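Local coordinates for hemolysin-related protein (Vibrio cholerae serotype O1, PDB 6MLT) that is a secreted biofilm matrix protein that probably helps the bacterium adhere to surfaces, with metal sites and a carbohydrate-binding lectin domain, at residues A[323-328]-A[388-393]; A[355-360]-A[429-434]. All coordinates share one frame; numbering follows the deposited sequence.

Contact 1 of 2, residues A[323-328]-A[388-393]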
loop_
_atom_site.group_PDB
_atom_site.type_symbol
_atom_site.label_atom_id
_atom_site.label_comp_id
_atom_site.label_asym_id
_atom_site.label_seq_id
_atom_site.Cartn_x
_atom_site.Cartn_y
_atom_site.Cartn_z
ATOM N N GLY A 323 -3.502 -16.134 -40.285
ATOM C CA GLY A 323 -4.311 -15.945 -41.470
ATOM C C GLY A 323 -4.906 -17.274 -41.877
ATOM O O GLY A 323 -5.820 -17.778 -41.214
ATOM N N ALA A 324 -4.381 -17.865 -42.952
ATOM C CA ALA A 324 -4.738 -19.236 -43.286
ATOM C C ALA A 324 -4.245 -20.207 -42.220
ATOM O O ALA A 324 -4.874 -21.247 -41.986
ATOM C CB ALA A 324 -4.159 -19.609 -44.650
ATOM N N VAL A 325 -3.128 -19.891 -41.573
ATOM C CA VAL A 325 -2.516 -20.751 -40.572
ATOM C C VAL A 325 -2.102 -19.883 -39.387
ATOM O O VAL A 325 -2.317 -18.668 -39.378
ATOM C CB VAL A 325 -1.319 -21.547 -41.135
ATOM C CG1 VAL A 325 -1.787 -22.446 -42.286
ATOM C CG2 VAL A 325 -0.188 -20.618 -41.591
ATOM N N VAL A 326 -1.542 -20.521 -38.364
ATOM C CA VAL A 326 -1.110 -19.825 -37.156
ATOM C C VAL A 326 0.336 -19.393 -37.368
ATOM O O VAL A 326 1.236 -20.229 -37.465
ATOM C CB VAL A 326 -1.258 -20.710 -35.912
ATOM C CG1 VAL A 326 -0.759 -19.981 -34.681
ATOM C CG2 VAL A 326 -2.708 -21.114 -35.716
ATOM N N ASP A 327 0.563 -18.083 -37.429
ATOM C CA ASP A 327 1.848 -17.540 -37.850
ATOM C C ASP A 327 2.765 -17.173 -36.697
ATOM O O ASP A 327 3.972 -17.407 -36.787
ATOM C CB ASP A 327 1.619 -16.316 -38.735
ATOM C CG ASP A 327 0.868 -16.674 -39.995
ATOM O OD1 ASP A 327 1.343 -17.577 -40.724
ATOM O OD2 ASP A 327 -0.214 -16.100 -40.226
ATOM N N ALA A 328 2.234 -16.609 -35.615
ATOM C CA ALA A 328 3.091 -16.209 -34.512
ATOM C C ALA A 328 2.267 -16.096 -33.241
ATOM O O ALA A 328 1.067 -15.814 -33.279
ATOM C CB ALA A 328 3.802 -14.885 -34.800
ATOM N N LYS A 388 -8.816 -24.802 -40.523
ATOM C CA LYS A 388 -8.714 -26.215 -40.877
ATOM C C LYS A 388 -8.698 -26.411 -42.385
ATOM O O LYS A 388 -8.186 -27.427 -42.874
ATOM C CB LYS A 388 -9.886 -26.991 -40.274
ATOM C CG LYS A 388 -9.765 -27.271 -38.791
ATOM C CD LYS A 388 -11.036 -27.922 -38.249
ATOM C CE LYS A 388 -10.732 -29.129 -37.368
ATOM N NZ LYS A 388 -10.575 -30.389 -38.158
ATOM N N ASP A 389 -9.289 -25.477 -43.134
ATOM C CA ASP A 389 -9.320 -25.560 -44.590
ATOM C C ASP A 389 -7.956 -25.348 -45.231
ATOM O O ASP A 389 -7.844 -25.462 -46.457
ATOM C CB ASP A 389 -10.310 -24.539 -45.158
ATOM C CG ASP A 389 -11.754 -25.002 -45.064
ATOM O OD1 ASP A 389 -11.990 -26.222 -44.956
ATOM O OD2 ASP A 389 -12.657 -24.138 -45.109
ATOM N N SER A 390 -6.928 -25.029 -44.453
ATOM C CA SER A 390 -5.577 -24.904 -44.986
ATOM C C SER A 390 -4.857 -26.240 -45.113
ATOM O O SER A 390 -3.702 -26.266 -45.551
ATOM C CB SER A 390 -4.754 -23.973 -44.091
ATOM O OG SER A 390 -5.364 -22.694 -44.056
ATOM N N ALA A 391 -5.501 -27.338 -44.745
ATOM C CA ALA A 391 -4.836 -28.628 -44.680
ATOM C C ALA A 391 -4.856 -29.334 -46.026
ATOM O O ALA A 391 -5.874 -29.350 -46.723
ATOM C CB ALA A 391 -5.507 -29.515 -43.630
ATOM N N PHE A 392 -3.710 -29.913 -46.385
ATOM C CA PHE A 392 -3.668 -31.011 -47.338
ATOM C C PHE A 392 -3.904 -32.337 -46.616
ATOM O O PHE A 392 -4.674 -33.177 -47.088
ATOM C CB PHE A 392 -2.326 -31.011 -48.080
ATOM C CG PHE A 392 -2.161 -32.144 -49.032
ATOM C CD1 PHE A 392 -2.742 -32.104 -50.286
ATOM C CD2 PHE A 392 -1.416 -33.252 -48.678
ATOM C CE1 PHE A 392 -2.590 -33.155 -51.167
ATOM C CE2 PHE A 392 -1.264 -34.310 -49.558
ATOM C CZ PHE A 392 -1.851 -34.253 -50.803
ATOM N N THR A 393 -3.237 -32.527 -45.477
ATOM C CA THR A 393 -3.574 -33.543 -44.493
ATOM C C THR A 393 -3.447 -32.903 -43.120
ATOM O O THR A 393 -2.616 -32.011 -42.914
ATOM C CB THR A 393 -2.653 -34.767 -44.556
ATOM O OG1 THR A 393 -1.310 -34.359 -44.284
ATOM C CG2 THR A 393 -2.702 -35.425 -45.924
#
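Ser390 pushes its CB and OG up against the turn at Ala324 and Val325. Its hydroxyl gives a short hydrogen bond, 2.6 Å from Ser390 OG to Ala324 O. The donor is tilted 46° out of the carbonyl plane, off the lone-pair directions, at a C=O...OG angle of 115°. The oxygen reaches there because OG stands anti to the carbonyl carbon of Ser390, chi1 -60°. The same OG also brushes the methyl of Ala324, at 3.4 Å from CB. Alongside, Val325 CG1 packs on Ser390 CB at 3.8 Å. This joins two loops of the beta-prism lectin domain: the turn leading into strand 326-330 of one sheet, and the short 3-10 segment 388-390 that links strands 382-386 and 394-400 of another. Tyr364 touches both Ala324 and Ser390, while Leu371 and Asn362 back Val325. The backbone N atoms of Ala324 and Val325 hydrogen-bond a citrate anion, probably picked up from the crystallisation liquor, though such a molecule may mark a pocket. Ser387 O, in the same loop as Ser390, is a weak second partner of Ser390 OG.

Contact 2 of 2, residues A[355-360]-A[429-434]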
loop_
_atom_site.group_PDB
_atom_site.type_symbol
_atom_site.label_atom_id
_atom_site.label_comp_id
_atom_site.label_asym_id
_atom_site.label_seq_id
_atom_site.Cartn_x
_atom_site.Cartn_y
_atom_site.Cartn_z
ATOM N N ILE A 355 -8.710 -26.326 -25.850
ATOM C CA ILE A 355 -8.165 -25.912 -27.135
ATOM C C ILE A 355 -8.164 -27.121 -28.054
ATOM O O ILE A 355 -7.693 -28.194 -27.667
ATOM C CB ILE A 355 -6.736 -25.350 -27.020
ATOM C CG1 ILE A 355 -6.619 -24.366 -25.858
ATOM C CG2 ILE A 355 -6.338 -24.685 -28.323
ATOM C CD1 ILE A 355 -5.956 -24.951 -24.649
ATOM N N ASP A 356 -8.701 -26.947 -29.259
ATOM C CA ASP A 356 -8.563 -27.914 -30.338
ATOM C C ASP A 356 -7.461 -27.426 -31.272
ATOM O O ASP A 356 -7.532 -26.304 -31.787
ATOM C CB ASP A 356 -9.880 -28.079 -31.098
ATOM C CG ASP A 356 -10.990 -28.637 -30.227
ATOM O OD1 ASP A 356 -10.813 -29.738 -29.670
ATOM O OD2 ASP A 356 -12.036 -27.971 -30.088
ATOM N N VAL A 357 -6.447 -28.262 -31.481
ATOM C CA VAL A 357 -5.304 -27.929 -32.323
ATOM C C VAL A 357 -5.347 -28.812 -33.558
ATOM O O VAL A 357 -5.410 -30.043 -33.444
ATOM C CB VAL A 357 -3.973 -28.117 -31.578
ATOM C CG1 VAL A 357 -2.792 -27.740 -32.484
ATOM C CG2 VAL A 357 -3.959 -27.297 -30.315
ATOM N N THR A 358 -5.308 -28.184 -34.729
ATOM C CA THR A 358 -5.215 -28.877 -36.006
ATOM C C THR A 358 -3.827 -28.622 -36.570
ATOM O O THR A 358 -3.441 -27.465 -36.778
ATOM C CB THR A 358 -6.294 -28.398 -36.976
ATOM O OG1 THR A 358 -7.587 -28.649 -36.417
ATOM C CG2 THR A 358 -6.183 -29.127 -38.317
ATOM N N TYR A 359 -3.073 -29.693 -36.792
ATOM C CA TYR A 359 -1.727 -29.590 -37.332
ATOM C C TYR A 359 -1.559 -30.589 -38.467
ATOM O O TYR A 359 -2.179 -31.658 -38.479
ATOM C CB TYR A 359 -0.657 -29.824 -36.245
ATOM C CG TYR A 359 -0.744 -31.154 -35.542
ATOM C CD1 TYR A 359 -1.549 -31.321 -34.421
ATOM C CD2 TYR A 359 -0.012 -32.242 -35.991
ATOM C CE1 TYR A 359 -1.625 -32.543 -33.770
ATOM C CE2 TYR A 359 -0.084 -33.469 -35.349
ATOM C CZ TYR A 359 -0.890 -33.610 -34.241
ATOM O OH TYR A 359 -0.957 -34.824 -33.604
ATOM N N GLY A 360 -0.718 -30.223 -39.428
ATOM C CA GLY A 360 -0.489 -31.086 -40.568
ATOM C C GLY A 360 0.193 -30.331 -41.692
ATOM O O GLY A 360 0.868 -29.323 -41.465
ATOM N N VAL A 429 3.031 -26.534 -30.860
ATOM C CA VAL A 429 2.594 -25.824 -29.666
ATOM C C VAL A 429 2.404 -26.800 -28.516
ATOM O O VAL A 429 2.179 -27.998 -28.705
ATOM C CB VAL A 429 1.282 -25.036 -29.886
ATOM C CG1 VAL A 429 1.485 -23.935 -30.893
ATOM C CG2 VAL A 429 0.165 -25.976 -30.330
ATOM N N GLN A 430 2.476 -26.250 -27.310
ATOM C CA GLN A 430 2.261 -26.990 -26.079
ATOM C C GLN A 430 1.703 -26.010 -25.062
ATOM O O GLN A 430 2.179 -24.877 -24.970
ATOM C CB GLN A 430 3.561 -27.629 -25.580
ATOM C CG GLN A 430 3.463 -28.329 -24.238
ATOM C CD GLN A 430 4.782 -28.963 -23.836
ATOM O OE1 GLN A 430 5.844 -28.352 -23.972
ATOM N NE2 GLN A 430 4.725 -30.203 -23.365
ATOM N N PHE A 431 0.689 -26.438 -24.320
ATOM C CA PHE A 431 -0.025 -25.557 -23.407
ATOM C C PHE A 431 0.463 -25.753 -21.979
ATOM O O PHE A 431 0.655 -26.885 -21.528
ATOM C CB PHE A 431 -1.528 -25.806 -23.490
ATOM C CG PHE A 431 -2.067 -25.676 -24.875
ATOM C CD1 PHE A 431 -2.250 -24.426 -25.442
ATOM C CD2 PHE A 431 -2.355 -26.798 -25.627
ATOM C CE1 PHE A 431 -2.727 -24.301 -26.736
ATOM C CE2 PHE A 431 -2.835 -26.680 -26.923
ATOM C CZ PHE A 431 -3.020 -25.428 -27.473
ATOM N N LEU A 432 0.647 -24.636 -21.278
ATOM C CA LEU A 432 1.113 -24.608 -19.899
ATOM C C LEU A 432 -0.022 -24.141 -18.997
ATOM O O LEU A 432 -0.653 -23.112 -19.272
ATOM C CB LEU A 432 2.313 -23.672 -19.759
ATOM C CG LEU A 432 3.410 -23.844 -20.811
ATOM C CD1 LEU A 432 4.454 -22.745 -20.699
ATOM C CD2 LEU A 432 4.053 -25.215 -20.680
ATOM N N VAL A 433 -0.271 -24.886 -17.918
ATOM C CA VAL A 433 -1.398 -24.637 -17.028
ATOM C C VAL A 433 -0.912 -24.629 -15.579
ATOM O O VAL A 433 0.184 -25.092 -15.262
ATOM C CB VAL A 433 -2.515 -25.685 -17.209
ATOM C CG1 VAL A 433 -3.049 -25.656 -18.645
ATOM C CG2 VAL A 433 -2.002 -27.077 -16.858
ATOM N N GLY A 434 -1.770 -24.118 -14.696
ATOM C CA GLY A 434 -1.472 -24.083 -13.275
ATOM C C GLY A 434 -2.726 -23.926 -12.444
ATOM O O GLY A 434 -3.745 -23.407 -12.910
#
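Phe431 and Ile355 make the one CH-pi contact here: Ile355 CD1 stands over the centre of the Phe431 ring, 3.8 Å from the centroid and only 9° off the ring normal. The isoleucine and the phenylalanine come at each other from opposite directions, and the ring points across from its strand with CG anti to the carbonyl carbon, chi1 -55°. The remaining touches are plain apolar packing. Ile355 CG2 lies 3.5 Å from Phe431 CZ, so one isoleucine meets the ring with both its branches. Val357 takes the edge instead: its CG2 sits near the plane of the ring, 3.5 Å from CZ and 3.6 Å from CE2 of Phe431, the two side chains sliding past each other. Further along, Val357 CG1 and Val429 CG2 meet tip to tip at 4.1 Å.

The backbones stay apart, the axes of the short segments 355-359 and 429-434 being 10.0 Å at their closest and nearly antiparallel, at 166°. Strands 352-359 and 428-435 are thus members of two different sheets of the beta-prism, facing each other across its interior. Met410 and Tyr300, from the neighbouring strands of Phe431's own sheet, also pack on Phe431. With every touching residue buried and hydrocarbon, the sheets are held here by close packing and exclusion of water, and the ring, met over a face and at an edge, is probably restricted in its rotation.

Both contacts lie in the beta-prism lectin domain, their centres about 15 Å apart and well away from the annotated metal sites. Along the chain their segments interleave: 323-328, 355-360, 388-393, then 429-434. The strand carrying 355-360 pairs with strand 394-400, which follows the loop 388-393, so one side of each contact belongs to the same sheet or its connecting loop. Contact 2 joins that sheet to the one holding 428-435, and contact 1 ties its loop to the turn entering the third. They also meet directly, Lys388 CE packing 3.3 Å from Thr358 OG1. Together they link all three prism sheets, one through the apolar core and one near an end.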